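Local coordinates for phenylacetaldehyde dehydrogenase (Burkholderia cenocepacia, PDB 4O5H), which probably oxidises phenylacetaldehyde to phenylacetate with NAD+ as the electron acceptor, as a member of the aldehyde dehydrogenase family, at residues 18-23 against 112-117; 24-29 against 217-222; 31-36 against 236-241; 40-45 against 67-72; 47-52 against 59-64. All coordinates share one frame; numbering follows the deposited sequence. Where two conformers were deposited one is given.

Contact 1. Residues 18-23 against 112-117; sequences ALLDAT and LAEIES
Glu114 reaches across from its helix with an extended side chain and lays its carboxylate over the start of helix 21-28, where Leu19, Leu20 and Thr23 surround it. Both hydrogen bonds across the contact fall on one oxygen. OE1 of Glu114 accepts the backbone N of Leu20 at 2.9 Å through its syn lone pair, in an almost straight bond (165°). OG1 of Thr23 donates to Glu114 OE1 at 2.6 Å, arriving on the anti side and 26° out of the carboxylate plane. Leu20 is the N-cap residue of helix 21-28, so the carboxylate of a second helix, 109-120, serves the N-terminal end of the first; the negative charge there is probably favoured by the helix dipole. The other oxygen, OE2, is taken by a salt bridge to Arg110, one turn back on its own helix, which helps to fix the rotation of the carboxylate. Carbon packs round the bonded oxygen: CD2 of Leu19 comes to 3.8 Å from Glu114 OE1, while CB of Leu20 touches it from the cap. Thr23 has its methyl anti to the backbone N, with OG1 turned to the carboxylate (chi1 -57°), and its CG2 lies 4.3 Å from CG1 of Ile115.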
# COMPACT_ATOMS: atom_id res chain seq x y z
N ALA A 18 -25.59 19.84 -32.48
CA ALA A 18 -25.52 21.14 -31.83
C ALA A 18 -24.75 21.02 -30.53
O ALA A 18 -24.75 20.00 -29.89
CB ALA A 18 -26.92 21.67 -31.56
N LEU A 19 -24.10 22.10 -30.14
CA LEU A 19 -23.38 22.16 -28.89
C LEU A 19 -23.94 23.31 -28.10
O LEU A 19 -24.37 24.30 -28.68
CB LEU A 19 -21.91 22.44 -29.15
CG LEU A 19 -21.09 21.35 -29.83
CD1 LEU A 19 -19.69 21.85 -30.03
CD2 LEU A 19 -21.09 20.09 -28.99
N LEU A 20 -23.86 23.21 -26.78
CA LEU A 20 -24.23 24.34 -25.95
C LEU A 20 -23.32 25.50 -26.27
O LEU A 20 -22.13 25.33 -26.57
CB LEU A 20 -24.14 23.99 -24.45
CG LEU A 20 -25.14 22.97 -23.92
CD1 LEU A 20 -24.83 22.70 -22.47
CD2 LEU A 20 -26.57 23.45 -24.05
N ASP A 21 -23.86 26.70 -26.13
CA ASP A 21 -23.04 27.90 -26.18
C ASP A 21 -21.86 27.84 -25.21
O ASP A 21 -20.74 28.25 -25.56
CB ASP A 21 -23.88 29.15 -25.87
CG ASP A 21 -24.86 29.50 -26.98
OD1 ASP A 21 -24.78 28.94 -28.10
OD2 ASP A 21 -25.71 30.39 -26.72
N ALA A 22 -22.09 27.34 -23.99
CA ALA A 22 -21.02 27.28 -22.99
C ALA A 22 -19.86 26.39 -23.49
O ALA A 22 -18.69 26.71 -23.26
CB ALA A 22 -21.54 26.79 -21.64
N THR A 23 -20.21 25.27 -24.11
CA THR A 23 -19.26 24.31 -24.60
C THR A 23 -18.42 24.97 -25.68
O THR A 23 -17.19 24.88 -25.67
CB THR A 23 -19.98 23.08 -25.20
OG1 THR A 23 -20.84 22.48 -24.23
CG2 THR A 23 -18.95 22.05 -25.68
N LEU A 112 -20.29 19.54 -19.48
CA LEU A 112 -19.22 18.59 -19.15
C LEU A 112 -19.29 17.34 -19.98
O LEU A 112 -18.26 16.82 -20.43
CB LEU A 112 -19.26 18.23 -17.66
CG LEU A 112 -18.77 19.37 -16.71
CD1 LEU A 112 -19.15 19.10 -15.27
CD2 LEU A 112 -17.28 19.51 -16.84
N ALA A 113 -20.50 16.86 -20.24
CA ALA A 113 -20.70 15.67 -21.08
C ALA A 113 -20.29 15.92 -22.51
O ALA A 113 -19.65 15.09 -23.13
CB ALA A 113 -22.14 15.22 -21.04
N GLU A 114 -20.63 17.09 -23.05
CA GLU A 114 -20.22 17.44 -24.42
C GLU A 114 -18.68 17.54 -24.53
O GLU A 114 -18.08 17.03 -25.48
CB GLU A 114 -20.88 18.77 -24.86
CG GLU A 114 -22.40 18.61 -25.04
CD GLU A 114 -23.13 19.85 -25.49
OE1 GLU A 114 -22.53 20.95 -25.57
OE2 GLU A 114 -24.35 19.70 -25.77
N ILE A 115 -18.06 18.19 -23.56
CA ILE A 115 -16.62 18.32 -23.57
C ILE A 115 -16.03 16.92 -23.55
O ILE A 115 -15.10 16.61 -24.31
CB ILE A 115 -16.11 19.13 -22.33
CG1 ILE A 115 -16.54 20.56 -22.45
CG2 ILE A 115 -14.60 19.01 -22.18
CD1 ILE A 115 -16.41 21.37 -21.18
N GLU A 116 -16.54 16.08 -22.66
CA GLU A 116 -15.99 14.75 -22.52
C GLU A 116 -16.19 13.93 -23.80
O GLU A 116 -15.26 13.21 -24.23
CB GLU A 116 -16.64 14.02 -21.35
CG GLU A 116 -15.87 12.81 -20.89
CD GLU A 116 -14.76 13.16 -19.91
OE1 GLU A 116 -13.95 14.09 -20.20
OE2 GLU A 116 -14.73 12.55 -18.83
N SER A 117 -17.36 14.06 -24.42
CA SER A 117 -17.63 13.32 -25.66
C SER A 117 -16.71 13.80 -26.79
O SER A 117 -16.18 12.98 -27.55
CB SER A 117 -19.09 13.52 -26.06
OG SER A 117 -19.40 12.83 -27.23

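Contact 2. Residues 24-29 against 217-222; sequences RAFLAK and ALRLGE
A salt-bridge network of Lys29, Glu222 and Arg219 ties the C-terminal end of helix 21-28 to helix 215-227. Lys29, the first residue to leave helical geometry, stretches a straight side chain toward Glu222, and its NZ donates to Glu222 OE2 at 2.7 Å, on the syn side but 26° out of the carboxylate plane. Glu222 OE1 takes a weak, bent bond of 2.8 Å from NH1 of Arg219 one turn earlier. The carboxylate thus stands between two positive groups, and Arg219 spends its NE on a further salt bridge to Glu111. The short helical segments run at 108° to each other with their axes 12.1 Å apart, a spacing bridged by side chains rather than by close backbone packing. Phe26 fills part of it: with CG anti to the backbone N (chi1 176°), its ring is carried out to the second helix. CD1 of Phe26 lies 3.8 Å from CD of Arg219, which meets the ring at a slant. Glu222 OE2 sits in the plane of the ring at its edge, 3.9 Å from Phe26 CE1, and CB of Leu218 also approaches the edge, at 4.4 Å from Phe26 CZ. Lys31 adds a cation-pi contact to the same ring.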
# COMPACT_ATOMS: atom_id res chain seq x y z
N ARG A 24 -19.08 25.68 -26.59
CA ARG A 24 -18.39 26.39 -27.66
C ARG A 24 -17.43 27.45 -27.09
O ARG A 24 -16.29 27.58 -27.53
CB ARG A 24 -19.39 27.00 -28.67
CG ARG A 24 -19.98 25.96 -29.61
CD ARG A 24 -20.76 26.60 -30.77
NE ARG A 24 -21.73 25.69 -31.37
CZ ARG A 24 -21.43 24.70 -32.21
NH1 ARG A 24 -20.17 24.47 -32.59
NH2 ARG A 24 -22.39 23.93 -32.67
N ALA A 25 -17.88 28.19 -26.11
CA ALA A 25 -17.04 29.22 -25.48
C ALA A 25 -15.83 28.61 -24.81
O ALA A 25 -14.74 29.16 -24.87
CB ALA A 25 -17.85 30.04 -24.44
N PHE A 26 -16.02 27.48 -24.12
CA PHE A 26 -14.90 26.85 -23.48
C PHE A 26 -13.89 26.38 -24.51
O PHE A 26 -12.70 26.57 -24.34
CB PHE A 26 -15.38 25.66 -22.63
CG PHE A 26 -14.25 24.89 -21.99
CD1 PHE A 26 -13.62 25.35 -20.86
CD2 PHE A 26 -13.86 23.70 -22.52
CE1 PHE A 26 -12.58 24.64 -20.27
CE2 PHE A 26 -12.83 22.96 -21.94
CZ PHE A 26 -12.21 23.43 -20.80
N LEU A 27 -14.36 25.78 -25.59
CA LEU A 27 -13.45 25.34 -26.64
C LEU A 27 -12.70 26.47 -27.33
O LEU A 27 -11.53 26.33 -27.66
CB LEU A 27 -14.18 24.53 -27.70
CG LEU A 27 -14.75 23.20 -27.23
CD1 LEU A 27 -15.58 22.58 -28.35
CD2 LEU A 27 -13.66 22.26 -26.78
N ALA A 28 -13.37 27.58 -27.55
CA ALA A 28 -12.76 28.70 -28.27
C ALA A 28 -11.67 29.43 -27.47
O ALA A 28 -10.76 29.94 -28.04
CB ALA A 28 -13.82 29.70 -28.68
N LYS A 29 -11.76 29.48 -26.15
CA LYS A 29 -10.85 30.34 -25.41
C LYS A 29 -9.50 29.67 -25.11
O LYS A 29 -9.43 28.44 -25.02
CB LYS A 29 -11.51 30.79 -24.10
CG LYS A 29 -11.44 29.73 -23.02
CD LYS A 29 -12.33 30.03 -21.85
CE LYS A 29 -12.11 28.98 -20.78
NZ LYS A 29 -12.86 29.27 -19.55
N ALA A 217 -10.88 17.98 -17.12
CA ALA A 217 -10.15 18.28 -15.88
C ALA A 217 -9.90 19.79 -15.72
O ALA A 217 -10.07 20.31 -14.64
CB ALA A 217 -8.83 17.53 -15.85
N LEU A 218 -9.58 20.47 -16.82
CA LEU A 218 -9.44 21.91 -16.80
C LEU A 218 -10.77 22.57 -16.44
O LEU A 218 -10.77 23.49 -15.66
CB LEU A 218 -8.87 22.47 -18.11
CG LEU A 218 -7.42 21.96 -18.40
CD1 LEU A 218 -6.94 22.50 -19.72
CD2 LEU A 218 -6.46 22.37 -17.29
N ARG A 219 -11.88 22.10 -16.99
CA ARG A 219 -13.17 22.71 -16.67
C ARG A 219 -13.52 22.44 -15.22
O ARG A 219 -14.02 23.31 -14.54
CB ARG A 219 -14.28 22.21 -17.62
CG ARG A 219 -15.63 22.89 -17.41
CD ARG A 219 -15.64 24.36 -17.79
NE ARG A 219 -17.03 24.85 -17.73
CZ ARG A 219 -17.52 25.68 -16.82
NH1 ARG A 219 -16.74 26.25 -15.90
NH2 ARG A 219 -18.80 25.95 -16.84
N LEU A 220 -13.19 21.27 -14.72
CA LEU A 220 -13.39 20.93 -13.33
C LEU A 220 -12.56 21.86 -12.42
O LEU A 220 -13.05 22.30 -11.42
CB LEU A 220 -13.01 19.47 -13.04
CG LEU A 220 -13.11 19.02 -11.59
CD1 LEU A 220 -14.54 19.02 -11.08
CD2 LEU A 220 -12.53 17.65 -11.47
N GLY A 221 -11.37 22.21 -12.84
CA GLY A 221 -10.57 23.26 -12.15
C GLY A 221 -11.29 24.57 -11.95
O GLY A 221 -11.27 25.13 -10.88
N GLU A 222 -11.99 25.02 -13.00
CA GLU A 222 -12.83 26.22 -12.92
C GLU A 222 -13.93 26.04 -11.86
O GLU A 222 -14.18 26.96 -11.06
CB GLU A 222 -13.45 26.53 -14.27
CG GLU A 222 -12.41 26.81 -15.37
CD GLU A 222 -13.03 27.22 -16.69
OE1 GLU A 222 -14.26 27.31 -16.78
OE2 GLU A 222 -12.28 27.47 -17.66

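Contact 3. Residues 31-36 against 236-241; sequences KQMLIG and IVTGYG. With EDO (1,2-ethanediol), chain G.
Ile236 forms a single antiparallel bridge with Leu34, joining the short strand 33-35 to the end of strand 234-236, a strand of the mixed sheet that carries the parallel, Rossmann-like core. The pair is hydrogen-bonded: Ile236 N donates to Leu34 O at 2.8 Å, and Leu34 N returns a bond of 3.1 Å to Ile236 O, on a lone pair in the carbonyl plane. CB of Leu34 and CB of Ile236 are 4.3 Å apart. The carbonyl oxygen of Ile236 also rests against CB of Met33. Val237 follows, its CB 4.1 Å from SD of Met33 and its CG1 against CD1 of Ile35. Met33 keeps CG anti to the carbonyl carbon (chi1 -63°) and is extended at chi2, which carries the sulfur to Val237 and Thr238. The backbone N of Thr238 makes a weak bond of 3.6 Å to SD of Met33. Thr238 OG1 is satisfied by Pro63 O of the neighbouring hairpin and also stands 3.6 Å from CG of Met33. At Gly239 the backbone adopts angles that call for glycine, and Tyr240 occupies the N-cap position of helix 241-250. The carbonyl O of Gly241 accepts a hydrogen bond of 2.7 Å from O1 of a 1,2-ethanediol, probably left from crystallisation.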
# COMPACT_ATOMS: atom_id res chain seq x y z
N LYS A 31 -6.50 27.94 -23.24
CA LYS A 31 -6.51 27.00 -22.09
C LYS A 31 -5.21 27.17 -21.35
O LYS A 31 -4.15 27.26 -21.97
CB LYS A 31 -6.57 25.52 -22.53
CG LYS A 31 -7.63 25.18 -23.56
CD LYS A 31 -9.05 25.31 -23.04
CE LYS A 31 -9.96 24.92 -24.18
NZ LYS A 31 -9.88 25.78 -25.40
N GLN A 32 -5.29 27.06 -20.03
CA GLN A 32 -4.13 27.13 -19.17
C GLN A 32 -4.18 26.07 -18.07
O GLN A 32 -5.24 25.52 -17.78
CB GLN A 32 -4.08 28.51 -18.55
CG GLN A 32 -3.89 29.60 -19.58
CD GLN A 32 -3.68 30.92 -18.95
OE1 GLN A 32 -4.57 31.44 -18.28
NE2 GLN A 32 -2.48 31.47 -19.12
N MET A 33 -3.04 25.82 -17.45
CA MET A 33 -2.95 24.96 -16.26
C MET A 33 -3.36 25.75 -15.01
O MET A 33 -3.23 26.96 -14.99
CB MET A 33 -1.51 24.49 -16.04
CG MET A 33 -1.01 23.65 -17.15
SD MET A 33 0.65 23.05 -16.89
CE MET A 33 1.69 24.49 -17.23
N LEU A 34 -3.73 25.05 -13.96
CA LEU A 34 -4.01 25.68 -12.67
C LEU A 34 -2.88 25.38 -11.70
O LEU A 34 -2.72 24.22 -11.27
CB LEU A 34 -5.34 25.14 -12.12
CG LEU A 34 -5.73 25.65 -10.72
CD1 LEU A 34 -5.84 27.15 -10.73
CD2 LEU A 34 -7.03 25.03 -10.28
N ILE A 35 -2.06 26.38 -11.43
CA ILE A 35 -0.88 26.20 -10.61
C ILE A 35 -0.92 27.20 -9.47
O ILE A 35 -0.71 28.41 -9.67
CB ILE A 35 0.41 26.34 -11.43
CG1 ILE A 35 0.41 25.24 -12.48
CG2 ILE A 35 1.66 26.24 -10.55
CD1 ILE A 35 1.57 25.26 -13.42
N GLY A 36 -1.25 26.71 -8.28
CA GLY A 36 -1.45 27.59 -7.15
C GLY A 36 -2.58 28.58 -7.43
O GLY A 36 -3.64 28.18 -7.92
N ILE A 236 -3.58 21.55 -11.38
CA ILE A 236 -3.82 20.72 -12.56
C ILE A 236 -2.81 21.02 -13.63
O ILE A 236 -2.76 22.13 -14.16
CB ILE A 236 -5.21 20.92 -13.13
CG1 ILE A 236 -6.27 20.69 -12.06
CG2 ILE A 236 -5.48 19.92 -14.28
CD1 ILE A 236 -7.70 21.00 -12.46
N VAL A 237 -2.00 20.01 -13.97
CA VAL A 237 -0.91 20.17 -14.93
C VAL A 237 -1.12 19.27 -16.11
O VAL A 237 -1.40 18.09 -15.93
CB VAL A 237 0.48 19.88 -14.30
CG1 VAL A 237 0.82 20.95 -13.27
CG2 VAL A 237 0.54 18.55 -13.59
N THR A 238 -0.97 19.81 -17.32
CA THR A 238 -1.28 19.03 -18.55
C THR A 238 0.03 18.75 -19.25
O THR A 238 0.99 19.49 -19.07
CB THR A 238 -2.21 19.80 -19.49
OG1 THR A 238 -1.73 21.17 -19.66
CG2 THR A 238 -3.62 19.83 -18.92
N GLY A 239 0.09 17.64 -19.98
CA GLY A 239 1.32 17.27 -20.71
C GLY A 239 1.49 15.79 -20.89
O GLY A 239 0.58 15.02 -20.59
N TYR A 240 2.70 15.37 -21.29
CA TYR A 240 2.97 13.97 -21.55
C TYR A 240 3.26 13.19 -20.30
O TYR A 240 3.87 13.70 -19.35
CB TYR A 240 4.14 13.82 -22.51
CG TYR A 240 3.87 14.41 -23.86
CD1 TYR A 240 2.95 13.82 -24.68
CD2 TYR A 240 4.55 15.57 -24.31
CE1 TYR A 240 2.67 14.35 -25.93
CE2 TYR A 240 4.27 16.10 -25.57
CZ TYR A 240 3.34 15.48 -26.35
OH TYR A 240 3.03 15.98 -27.59
N GLY A 241 2.83 11.94 -20.31
CA GLY A 241 3.15 10.97 -19.26
C GLY A 241 4.64 10.82 -19.03
O GLY A 241 5.07 10.81 -17.90
C1 EDO G . 4.11 8.37 -16.02
O1 EDO G . 5.11 8.27 -17.04
C2 EDO G . 2.77 9.03 -16.41
O2 EDO G . 1.74 8.16 -16.96

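Contact 4. Residues 40-45 against 67-72; sequences SDAASG and ERDVQQ
Asp69, Arg68 and Ala43 carry this contact between the turn at 42-45 and the first turn of helix 67-82. The carboxylate of Asp69 faces the backbone of the turn: OD1 accepts the N of Ala43 at 2.8 Å, on its syn side and 18° out of the carboxylate plane, in a fairly straight bond (160°). Two waters extend the grip. One donates to Asp69 OD1 and to the carbonyl oxygen of Asp41; the other donates to Asp69 OD2 at 2.8 Å and accepts the N of Ser44, so that consecutive N-H groups of the turn reach the carboxylate, the first directly and the second through water. OD2 also takes the backbone N of Asp66 and lies 3.7 Å from CB of Ala42. Beside it, the methyl of Ala43 sits over the centre of one face of the Arg68 guanidinium, with CB 3.8 Å from CZ. Arg68 bends at chi3 (-77°), bringing NH2 to 3.6 Å from CB of Ser44, while the charge of the guanidinium is met by Asp66. Ser44 OG bonds to the N of Arg46. The turn itself, closed by Gly45 N on Ala42 O at 2.9 Å, is a type I beta turn, held by an aspartate from a helix start.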
# COMPACT_ATOMS: atom_id res chain seq x y z
N SER A 40 -1.94 29.33 -15.71
CA SER A 40 -0.60 29.52 -16.26
C SER A 40 -0.34 28.71 -17.51
O SER A 40 -0.80 27.60 -17.65
CB SER A 40 0.42 29.06 -15.24
OG SER A 40 0.41 29.92 -14.11
N ASP A 41 0.44 29.28 -18.42
CA ASP A 41 1.02 28.50 -19.48
C ASP A 41 2.22 27.74 -18.95
O ASP A 41 2.67 27.98 -17.84
CB ASP A 41 1.48 29.41 -20.57
CG ASP A 41 0.37 30.30 -21.03
OD1 ASP A 41 -0.69 29.79 -21.35
OD2 ASP A 41 0.58 31.53 -21.08
N ALA A 42 2.76 26.85 -19.76
CA ALA A 42 4.02 26.21 -19.43
C ALA A 42 5.13 27.25 -19.50
O ALA A 42 5.07 28.15 -20.33
CB ALA A 42 4.28 25.08 -20.40
N ALA A 43 6.19 27.08 -18.69
CA ALA A 43 7.34 27.96 -18.73
C ALA A 43 7.87 28.06 -20.16
O ALA A 43 8.34 29.12 -20.56
CB ALA A 43 8.44 27.49 -17.77
N SER A 44 7.85 26.95 -20.89
CA SER A 44 8.42 26.92 -22.23
C SER A 44 7.52 27.61 -23.27
O SER A 44 7.92 27.82 -24.39
CB SER A 44 8.63 25.46 -22.67
OG SER A 44 7.37 24.82 -22.87
N GLY A 45 6.28 27.91 -22.92
CA GLY A 45 5.29 28.24 -23.91
C GLY A 45 4.75 27.07 -24.77
O GLY A 45 3.84 27.28 -25.54
N GLU A 67 9.12 19.38 -16.23
CA GLU A 67 9.46 19.20 -14.85
C GLU A 67 9.38 20.51 -14.04
O GLU A 67 8.96 20.50 -12.86
CB GLU A 67 10.88 18.58 -14.77
CG GLU A 67 11.23 18.09 -13.38
CD GLU A 67 12.42 17.11 -13.37
OE1 GLU A 67 13.43 17.41 -14.06
OE2 GLU A 67 12.36 16.05 -12.65
N ARG A 68 9.74 21.63 -14.65
CA ARG A 68 9.70 22.94 -13.96
C ARG A 68 8.28 23.26 -13.54
O ARG A 68 8.03 23.69 -12.43
CB ARG A 68 10.17 24.09 -14.87
CG ARG A 68 11.60 24.02 -15.34
CD ARG A 68 11.89 25.11 -16.39
NE ARG A 68 11.35 24.77 -17.70
CZ ARG A 68 11.48 25.51 -18.80
NH1 ARG A 68 12.12 26.69 -18.76
NH2 ARG A 68 10.97 25.09 -19.95
N ASP A 69 7.34 23.06 -14.45
CA ASP A 69 5.94 23.38 -14.17
C ASP A 69 5.39 22.44 -13.08
O ASP A 69 4.65 22.86 -12.19
CB ASP A 69 5.08 23.31 -15.45
CG ASP A 69 5.69 24.12 -16.59
OD1 ASP A 69 5.84 25.36 -16.45
OD2 ASP A 69 6.06 23.51 -17.60
N VAL A 70 5.74 21.18 -13.18
CA VAL A 70 5.27 20.19 -12.19
C VAL A 70 5.83 20.54 -10.81
O VAL A 70 5.09 20.52 -9.84
CB VAL A 70 5.67 18.77 -12.56
CG1 VAL A 70 5.35 17.79 -11.43
CG2 VAL A 70 4.95 18.33 -13.82
N GLN A 71 7.11 20.87 -10.75
CA GLN A 71 7.72 21.31 -9.48
C GLN A 71 7.02 22.53 -8.89
O GLN A 71 6.82 22.59 -7.70
CB GLN A 71 9.19 21.61 -9.66
CG GLN A 71 10.00 20.33 -9.78
CD GLN A 71 11.38 20.55 -10.31
OE1 GLN A 71 11.75 21.65 -10.72
NE2 GLN A 71 12.16 19.51 -10.30
N GLN A 72 6.61 23.48 -9.72
CA GLN A 72 5.83 24.64 -9.22
C GLN A 72 4.49 24.23 -8.64
O GLN A 72 4.04 24.78 -7.64
CB GLN A 72 5.60 25.69 -10.29
CG GLN A 72 6.89 26.32 -10.72
CD GLN A 72 7.52 27.22 -9.67
OE1 GLN A 72 6.86 27.71 -8.73
NE2 GLN A 72 8.81 27.37 -9.76
O HOH W 1 4.05 27.20 -15.21
O HOH W 2 7.77 24.22 -19.64

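Contact 5. Residues 47-52 against 59-64; sequences QLDVVN and IARVPE. With NA (sodium ion), chain I.
Strands 47-52 and 59-63 run antiparallel, their short axes 4.5 Å apart at an angle of 148°, as the two arms of a beta hairpin. Leu48 and Val62 exchange backbone bonds; further on, Val50 N donates to Ala60 O while Val50 O accepts from Ile59 N, so Ile59 and Ala60 both face Val50 in a classic beta bulge. The apolar face carries Leu48, Val50, Ala60 and Val62: CD1 of Leu48 meets CG2 of Val62 at 3.7 Å, and CG2 of Val50 lies 4.0 Å from Val62 CG1. Leu215 and Leu218 of helix 215-227 pack on this side. On the other face of the hairpin, Asp49 and Arg61 lie side by side in a long salt bridge, 3.8 Å from Asp49 OD1 to Arg61 NE, spanned by a water that donates to the first and accepts from the second. Arg61 bends at chi3 (76°), helping to bring its guanidinium under Gln47, whose OE1 stands 3.2 Å over the centre of the plane without a hydrogen bond. Beyond the bulge lies a sodium ion, bound by the backbone carbonyl oxygens of Asp119 and Asp212 and by two waters; Val51 O reaches the metal at 3.0 Å.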
# COMPACT_ATOMS: atom_id res chain seq x y z
N GLN A 47 2.77 23.85 -26.31
CA GLN A 47 1.42 23.36 -26.19
C GLN A 47 1.25 22.02 -26.88
O GLN A 47 1.97 21.69 -27.79
CB GLN A 47 0.45 24.33 -26.85
CG GLN A 47 0.32 25.68 -26.19
CD GLN A 47 -0.55 26.60 -27.01
OE1 GLN A 47 -0.11 27.12 -28.04
NE2 GLN A 47 -1.77 26.77 -26.60
N LEU A 48 0.24 21.28 -26.47
CA LEU A 48 -0.12 20.11 -27.25
C LEU A 48 -1.55 20.16 -27.74
O LEU A 48 -2.41 20.78 -27.15
CB LEU A 48 0.20 18.83 -26.51
CG LEU A 48 -0.52 18.64 -25.21
CD1 LEU A 48 -1.84 17.96 -25.47
CD2 LEU A 48 0.33 17.76 -24.33
N ASP A 49 -1.77 19.53 -28.89
CA ASP A 49 -3.07 19.49 -29.53
C ASP A 49 -4.05 18.57 -28.83
O ASP A 49 -3.69 17.50 -28.41
CB ASP A 49 -2.94 18.99 -30.96
CG ASP A 49 -2.25 19.98 -31.86
OD1 ASP A 49 -2.14 21.19 -31.55
OD2 ASP A 49 -1.82 19.52 -32.92
N VAL A 50 -5.29 19.01 -28.78
CA VAL A 50 -6.39 18.18 -28.38
C VAL A 50 -7.20 17.84 -29.62
O VAL A 50 -7.63 18.72 -30.36
CB VAL A 50 -7.28 18.89 -27.38
CG1 VAL A 50 -8.33 17.95 -26.85
CG2 VAL A 50 -6.43 19.40 -26.23
N VAL A 51 -7.40 16.55 -29.83
CA VAL A 51 -7.98 15.99 -31.03
C VAL A 51 -9.34 15.34 -30.73
O VAL A 51 -9.52 14.68 -29.71
CB VAL A 51 -7.04 14.94 -31.61
CG1 VAL A 51 -7.70 14.14 -32.74
CG2 VAL A 51 -5.76 15.59 -32.13
N ASN A 52 -10.31 15.63 -31.58
CA ASN A 52 -11.63 14.97 -31.52
C ASN A 52 -11.50 13.65 -32.24
O ASN A 52 -11.33 13.61 -33.46
CB ASN A 52 -12.68 15.81 -32.22
CG ASN A 52 -14.04 15.16 -32.22
OD1 ASN A 52 -14.21 13.96 -31.92
ND2 ASN A 52 -15.03 15.95 -32.54
N ILE A 59 -9.35 20.39 -31.81
CA ILE A 59 -10.41 21.22 -31.25
C ILE A 59 -9.92 22.23 -30.21
O ILE A 59 -10.67 23.09 -29.79
CB ILE A 59 -11.55 20.34 -30.63
CG1 ILE A 59 -11.02 19.34 -29.59
CG2 ILE A 59 -12.27 19.58 -31.73
CD1 ILE A 59 -12.05 18.65 -28.73
N ALA A 60 -8.70 22.05 -29.71
CA ALA A 60 -8.15 22.87 -28.66
C ALA A 60 -6.67 22.60 -28.57
O ALA A 60 -6.17 21.65 -29.15
CB ALA A 60 -8.80 22.57 -27.29
N ARG A 61 -5.99 23.44 -27.79
CA ARG A 61 -4.61 23.23 -27.41
C ARG A 61 -4.45 23.50 -25.92
O ARG A 61 -5.06 24.41 -25.38
CB ARG A 61 -3.72 24.17 -28.19
CG ARG A 61 -3.89 24.04 -29.70
CD ARG A 61 -3.10 25.10 -30.42
NE ARG A 61 -1.68 24.76 -30.44
CZ ARG A 61 -0.71 25.60 -30.85
NH1 ARG A 61 -1.00 26.84 -31.28
NH2 ARG A 61 0.57 25.19 -30.83
N VAL A 62 -3.62 22.72 -25.25
CA VAL A 62 -3.37 22.92 -23.82
C VAL A 62 -1.86 23.00 -23.57
O VAL A 62 -1.07 22.56 -24.43
CB VAL A 62 -3.99 21.82 -22.95
CG1 VAL A 62 -5.49 21.75 -23.19
CG2 VAL A 62 -3.32 20.47 -23.19
N PRO A 63 -1.44 23.54 -22.40
CA PRO A 63 -0.03 23.55 -22.13
C PRO A 63 0.61 22.17 -22.09
O PRO A 63 0.00 21.21 -21.59
CB PRO A 63 0.08 24.23 -20.78
CG PRO A 63 -1.14 25.12 -20.75
CD PRO A 63 -2.19 24.23 -21.36
N GLU A 64 1.85 22.12 -22.56
CA GLU A 64 2.70 20.95 -22.45
C GLU A 64 3.75 21.18 -21.33
O GLU A 64 4.82 21.73 -21.57
CB GLU A 64 3.40 20.70 -23.77
CG GLU A 64 4.19 19.40 -23.75
CD GLU A 64 5.40 19.40 -24.64
OE1 GLU A 64 5.41 19.92 -25.76
OE2 GLU A 64 6.37 18.84 -24.18
NA NA I . -8.70 14.05 -26.91
O HOH W 3 -2.45 26.16 -24.03
O HOH W 4 -0.28 22.38 -30.01
O HOH W 5 -6.57 14.77 -27.78
O HOH W 6 -8.43 12.20 -28.37

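How the contacts relate
Contact 3 is the most deeply buried, joining the N-terminal region to the central sheet by strand bonds and apolar side chains, while contact 4 lies farthest from the centre of the chain and relies on a carboxylate, its waters and a methyl laid over a guanidinium. Contacts 1 and 2 share helix 21-28: a carboxylate accepts a backbone N-H at its start, while beyond its finish a lysine side chain pairs with a carboxylate of helix 215-227, and Ile115 packs on Phe26 between them. Contact 5 presses its apolar face on helix 215-227, where Val62 touches Leu218 of contact 2. Contacts 3 and 4 adjoin through Met33 O and Ser40 N, whereas contacts 1 and 4 stay about 17 Å apart at their nearest atoms.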